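Local coordinates for nonsense-mediated mRNA decay protein 2 (Saccharomyces cerevisiae, PDB 4LUN) that takes part in nonsense-mediated decay of mRNAs with premature stop codons, binding the helicase Upf1 through its C-terminal part, this chain being the N-terminal MIF4G domain, at residues Gly114-Ala119 / Gly154-Leu159; Asn143-Thr148 / Lys209-Leu214. All blocks are in the same frame, centred on the assembly; numbering follows the deposited sequence.

Interaction 1. Residues Gly114-Ala119 / Gly154-Leu159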
# COMPACT_ATOMS: atom_id res chain seq x y z
N GLY A 114 5.02 13.41 3.72
CA GLY A 114 5.58 13.09 5.02
C GLY A 114 4.53 12.59 5.99
O GLY A 114 4.76 11.65 6.75
N ALA A 115 3.36 13.23 5.97
CA ALA A 115 2.26 12.84 6.85
C ALA A 115 1.63 11.53 6.37
O ALA A 115 1.27 10.67 7.18
CB ALA A 115 1.21 13.94 6.91
N PHE A 116 1.49 11.39 5.05
CA PHE A 116 0.89 10.18 4.51
C PHE A 116 1.72 8.92 4.83
O PHE A 116 1.16 7.86 5.11
CB PHE A 116 0.65 10.30 3.00
CG PHE A 116 -0.18 9.18 2.43
CD1 PHE A 116 -1.57 9.26 2.40
CD2 PHE A 116 0.42 8.02 1.96
CE1 PHE A 116 -2.34 8.21 1.89
CE2 PHE A 116 -0.34 6.98 1.44
CZ PHE A 116 -1.72 7.07 1.41
N LEU A 117 3.04 9.05 4.83
CA LEU A 117 3.93 7.91 5.07
C LEU A 117 3.79 7.35 6.49
O LEU A 117 4.20 6.21 6.75
CB LEU A 117 5.38 8.30 4.79
CG LEU A 117 5.75 8.47 3.31
CD1 LEU A 117 7.12 9.16 3.16
CD2 LEU A 117 5.78 7.08 2.64
N GLN A 118 3.24 8.15 7.40
CA GLN A 118 3.02 7.69 8.77
C GLN A 118 2.07 6.50 8.78
O GLN A 118 2.09 5.68 9.70
CB GLN A 118 2.48 8.83 9.63
CG GLN A 118 2.28 8.47 11.10
CD GLN A 118 3.55 8.03 11.79
OE1 GLN A 118 4.63 8.58 11.56
NE2 GLN A 118 3.44 7.01 12.65
N ALA A 119 1.27 6.36 7.72
CA ALA A 119 0.31 5.25 7.61
C ALA A 119 0.99 3.88 7.52
O ALA A 119 0.36 2.83 7.74
CB ALA A 119 -0.59 5.46 6.41
N GLY A 154 4.07 10.33 -10.54
CA GLY A 154 5.14 11.27 -10.26
C GLY A 154 4.86 12.30 -9.18
O GLY A 154 5.57 13.30 -9.06
N VAL A 155 3.84 12.05 -8.36
CA VAL A 155 3.57 12.95 -7.24
C VAL A 155 4.42 12.58 -6.03
O VAL A 155 5.16 13.41 -5.49
CB VAL A 155 2.07 12.92 -6.87
CG1 VAL A 155 1.82 13.74 -5.61
CG2 VAL A 155 1.24 13.45 -8.02
N PHE A 156 4.32 11.32 -5.62
CA PHE A 156 5.07 10.77 -4.50
C PHE A 156 6.26 9.98 -5.02
O PHE A 156 6.10 8.83 -5.42
CB PHE A 156 4.20 9.78 -3.73
CG PHE A 156 3.13 10.41 -2.87
CD1 PHE A 156 3.10 11.77 -2.61
CD2 PHE A 156 2.16 9.60 -2.29
CE1 PHE A 156 2.12 12.31 -1.80
CE2 PHE A 156 1.17 10.13 -1.48
CZ PHE A 156 1.15 11.50 -1.23
N ARG A 157 7.46 10.55 -4.99
CA ARG A 157 8.59 9.92 -5.66
C ARG A 157 9.67 9.37 -4.76
O ARG A 157 10.13 8.25 -4.95
CB ARG A 157 9.25 10.92 -6.62
CG ARG A 157 8.25 11.71 -7.45
CD ARG A 157 8.97 12.60 -8.47
NE ARG A 157 9.73 13.68 -7.83
CZ ARG A 157 10.49 14.54 -8.50
NH1 ARG A 157 10.59 14.44 -9.82
NH2 ARG A 157 11.16 15.49 -7.87
N THR A 158 10.11 10.17 -3.80
CA THR A 158 11.30 9.83 -3.03
C THR A 158 11.34 10.63 -1.74
O THR A 158 10.74 11.69 -1.64
CB THR A 158 12.58 10.12 -3.86
OG1 THR A 158 13.75 9.93 -3.05
CG2 THR A 158 12.57 11.56 -4.38
N LEU A 159 12.05 10.12 -0.73
CA LEU A 159 12.23 10.88 0.49
C LEU A 159 13.02 12.14 0.22
O LEU A 159 12.96 13.09 1.00
CB LEU A 159 12.94 10.04 1.56
CG LEU A 159 12.18 8.84 2.11
CD1 LEU A 159 13.07 8.01 3.01
CD2 LEU A 159 10.93 9.28 2.87

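Interaction 2. Residues Asn143-Thr148 / Lys209-Leu214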
# COMPACT_ATOMS: atom_id res chain seq x y z
N ASN A 143 -4.07 2.08 1.73
CA ASN A 143 -3.09 3.16 1.77
C ASN A 143 -1.92 2.89 0.83
O ASN A 143 -1.44 3.80 0.15
CB ASN A 143 -2.59 3.37 3.20
CG ASN A 143 -3.67 3.91 4.12
OD1 ASN A 143 -4.65 4.51 3.66
ND2 ASN A 143 -3.49 3.71 5.42
N LEU A 144 -1.47 1.64 0.79
CA LEU A 144 -0.39 1.28 -0.12
C LEU A 144 -0.82 1.43 -1.56
O LEU A 144 -0.05 1.88 -2.41
CB LEU A 144 0.07 -0.18 0.14
CG LEU A 144 1.12 -0.79 -0.79
CD1 LEU A 144 2.46 -0.06 -0.64
CD2 LEU A 144 1.27 -2.27 -0.48
N ARG A 145 -2.08 1.09 -1.85
CA ARG A 145 -2.54 1.16 -3.23
C ARG A 145 -2.56 2.61 -3.70
O ARG A 145 -2.06 2.95 -4.78
CB ARG A 145 -3.94 0.55 -3.35
CG ARG A 145 -4.41 0.36 -4.78
CD ARG A 145 -5.26 1.51 -5.24
NE ARG A 145 -5.63 1.37 -6.65
CZ ARG A 145 -6.75 0.79 -7.06
NH1 ARG A 145 -7.61 0.31 -6.18
NH2 ARG A 145 -7.01 0.70 -8.36
N VAL A 146 -3.11 3.48 -2.85
CA VAL A 146 -3.21 4.90 -3.17
C VAL A 146 -1.83 5.53 -3.30
O VAL A 146 -1.58 6.33 -4.21
CB VAL A 146 -4.09 5.64 -2.13
CG1 VAL A 146 -3.94 7.15 -2.27
CG2 VAL A 146 -5.56 5.21 -2.28
N PHE A 147 -0.93 5.17 -2.38
CA PHE A 147 0.44 5.66 -2.45
C PHE A 147 1.05 5.31 -3.79
O PHE A 147 1.68 6.16 -4.43
CB PHE A 147 1.32 5.06 -1.36
CG PHE A 147 2.76 5.43 -1.53
CD1 PHE A 147 3.25 6.59 -0.96
CD2 PHE A 147 3.61 4.63 -2.27
CE1 PHE A 147 4.58 6.96 -1.14
CE2 PHE A 147 4.94 4.99 -2.45
CZ PHE A 147 5.42 6.16 -1.87
N THR A 148 0.87 4.06 -4.20
CA THR A 148 1.52 3.56 -5.41
C THR A 148 0.97 4.24 -6.66
O THR A 148 1.74 4.55 -7.59
CB THR A 148 1.44 2.03 -5.49
OG1 THR A 148 2.01 1.49 -4.30
CG2 THR A 148 2.26 1.52 -6.66
N LYS A 209 -0.81 -8.38 -7.63
CA LYS A 209 -1.96 -8.50 -8.53
C LYS A 209 -2.31 -7.17 -9.17
O LYS A 209 -2.67 -7.11 -10.34
CB LYS A 209 -3.18 -9.04 -7.78
CG LYS A 209 -3.15 -10.52 -7.47
CD LYS A 209 -4.29 -10.87 -6.50
CE LYS A 209 -4.24 -12.33 -6.08
NZ LYS A 209 -5.13 -12.58 -4.91
N LYS A 210 -2.22 -6.10 -8.39
CA LYS A 210 -2.61 -4.78 -8.85
C LYS A 210 -1.49 -4.05 -9.60
O LYS A 210 -1.77 -3.20 -10.45
CB LYS A 210 -3.11 -3.93 -7.68
CG LYS A 210 -3.84 -2.66 -8.10
CD LYS A 210 -4.93 -2.28 -7.10
CE LYS A 210 -6.13 -3.22 -7.19
NZ LYS A 210 -6.84 -3.08 -8.50
N PHE A 211 -0.24 -4.38 -9.29
CA PHE A 211 0.89 -3.66 -9.88
C PHE A 211 1.89 -4.59 -10.56
O PHE A 211 3.10 -4.42 -10.44
CB PHE A 211 1.56 -2.78 -8.82
CG PHE A 211 0.62 -1.77 -8.21
CD1 PHE A 211 0.23 -0.65 -8.92
CD2 PHE A 211 0.09 -1.97 -6.94
CE1 PHE A 211 -0.64 0.29 -8.36
CE2 PHE A 211 -0.78 -1.06 -6.38
CZ PHE A 211 -1.15 0.07 -7.08
N ALA A 212 1.35 -5.56 -11.29
CA ALA A 212 2.15 -6.60 -11.95
C ALA A 212 3.33 -6.13 -12.81
O ALA A 212 4.39 -6.78 -12.79
CB ALA A 212 1.25 -7.54 -12.76
N PRO A 213 3.17 -5.03 -13.57
CA PRO A 213 4.34 -4.64 -14.37
C PRO A 213 5.59 -4.35 -13.56
O PRO A 213 6.68 -4.41 -14.11
CB PRO A 213 3.87 -3.37 -15.09
CG PRO A 213 2.39 -3.50 -15.14
CD PRO A 213 1.99 -4.20 -13.88
N LEU A 214 5.45 -4.06 -12.26
CA LEU A 214 6.64 -3.85 -11.44
C LEU A 214 7.37 -5.15 -11.16
O LEU A 214 8.49 -5.13 -10.70
CB LEU A 214 6.26 -3.15 -10.11
CG LEU A 214 5.61 -1.77 -10.22
CD1 LEU A 214 5.30 -1.20 -8.84
CD2 LEU A 214 6.53 -0.81 -10.97

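Interaction 1. Residues Gly114-Ala119 / Gly154-Leu159
In the all-helical, HEAT-repeat-like MIF4G domain, F116 of helix 106-116 and its neighbour L117 meet F156 and L159 of the loop that follows helix 130-152. That loop starts at a Schellman motif: V155 N bonds to L150 O and G154 N to Y151 O, with G154 at positive phi as the C-prime residue. Directly after this turn the F156 side chain reaches back toward helix 106-116. Its CE2 comes over one face of the F116 ring, 4.1 Å from F116 CD2. The two rings are turned 41° against each other, neither stacked nor edge-to-face, with centroids 5.8 Å apart. F116 holds its CG anti to the backbone N (chi1 -170°), which swings the ring to the side of F156, where it also touches L80 and L81 of helix 69-81. F147 of helix 130-152 adds a third ring to the pair. Both touches are apolar, and F116, L117 and F156 are buried. Farther along the loop, R157 pairs through NE with D161 in a salt bridge and makes a cation-pi contact with W17. The second touch is made by leucine methyls, L117 CD1 lying 3.8 Å from L159 CD2.

Interaction 2. Residues Asn143-Thr148 / Lys209-Leu214
The F211 ring is sandwiched between T148 and the aliphatic chain of its own neighbour K210. Over the centre of one face sits T148 CG2, a CH-pi contact 3.6 Å from the F211 ring centroid and 12° off the normal; the opposite face carries K210 CG, offset toward the rim. The R145 guanidinium, its plane 85° from that of the ring, has K210 CD over the centre of one face, 3.6 Å from R145 CZ. R145 CG also lies 4.0 Å from F211 CZ, so its chain touches lysine and phenylalanine together. T148 places its methyl anti to the backbone N, while T148 OG1 (chi1 -56°) turns back to L144 O at 2.8 Å. There OG1 and T148 N approach the carbonyl from opposite faces of its plane, and the OG1 bond holds chi1 and with it the methyl over the ring.

R145 NH2 and K210 NZ are like charges 3.8 Å apart, a closeness probably eased by the salt bridge of R145 NE to E149 and the hydrogen bond of R145 NH2 to N87. With R145 cut back to an alanine, E149 would probably lose its salt-bridge mate, N87 a hydrogen-bond donor, and a gap would open beside K210 CD and F211 CZ.

F211 is the first residue past helix 201-210 to leave helical angles, and its ring points back at helix 130-152. F207 and W222 pack on it as well, L183 of helix 182-190 touches T148, and helix 87-104 borders the charged side through V90 and N87.

Both contacts belong to the MIF4G domain, their centres about 14 Å apart, and helix 130-152 joins them. Their segments alternate along the chain: helix 106-116, helix 130-152, the loop after it, then the end of helix 201-210. Interaction 1 thus ties that loop back to helix 106-116, whereas interaction 2 carries the packing on to helix 201-210. They touch directly: F147 CD1 lies 3.5 Å from F156 CD2, and F147 CB is 3.8 Å from F116 CE2. Helix 130-152 thus presents F147 to interaction 1 and R145 and T148 to interaction 2, consistent with the stacked helices of a HEAT-repeat domain.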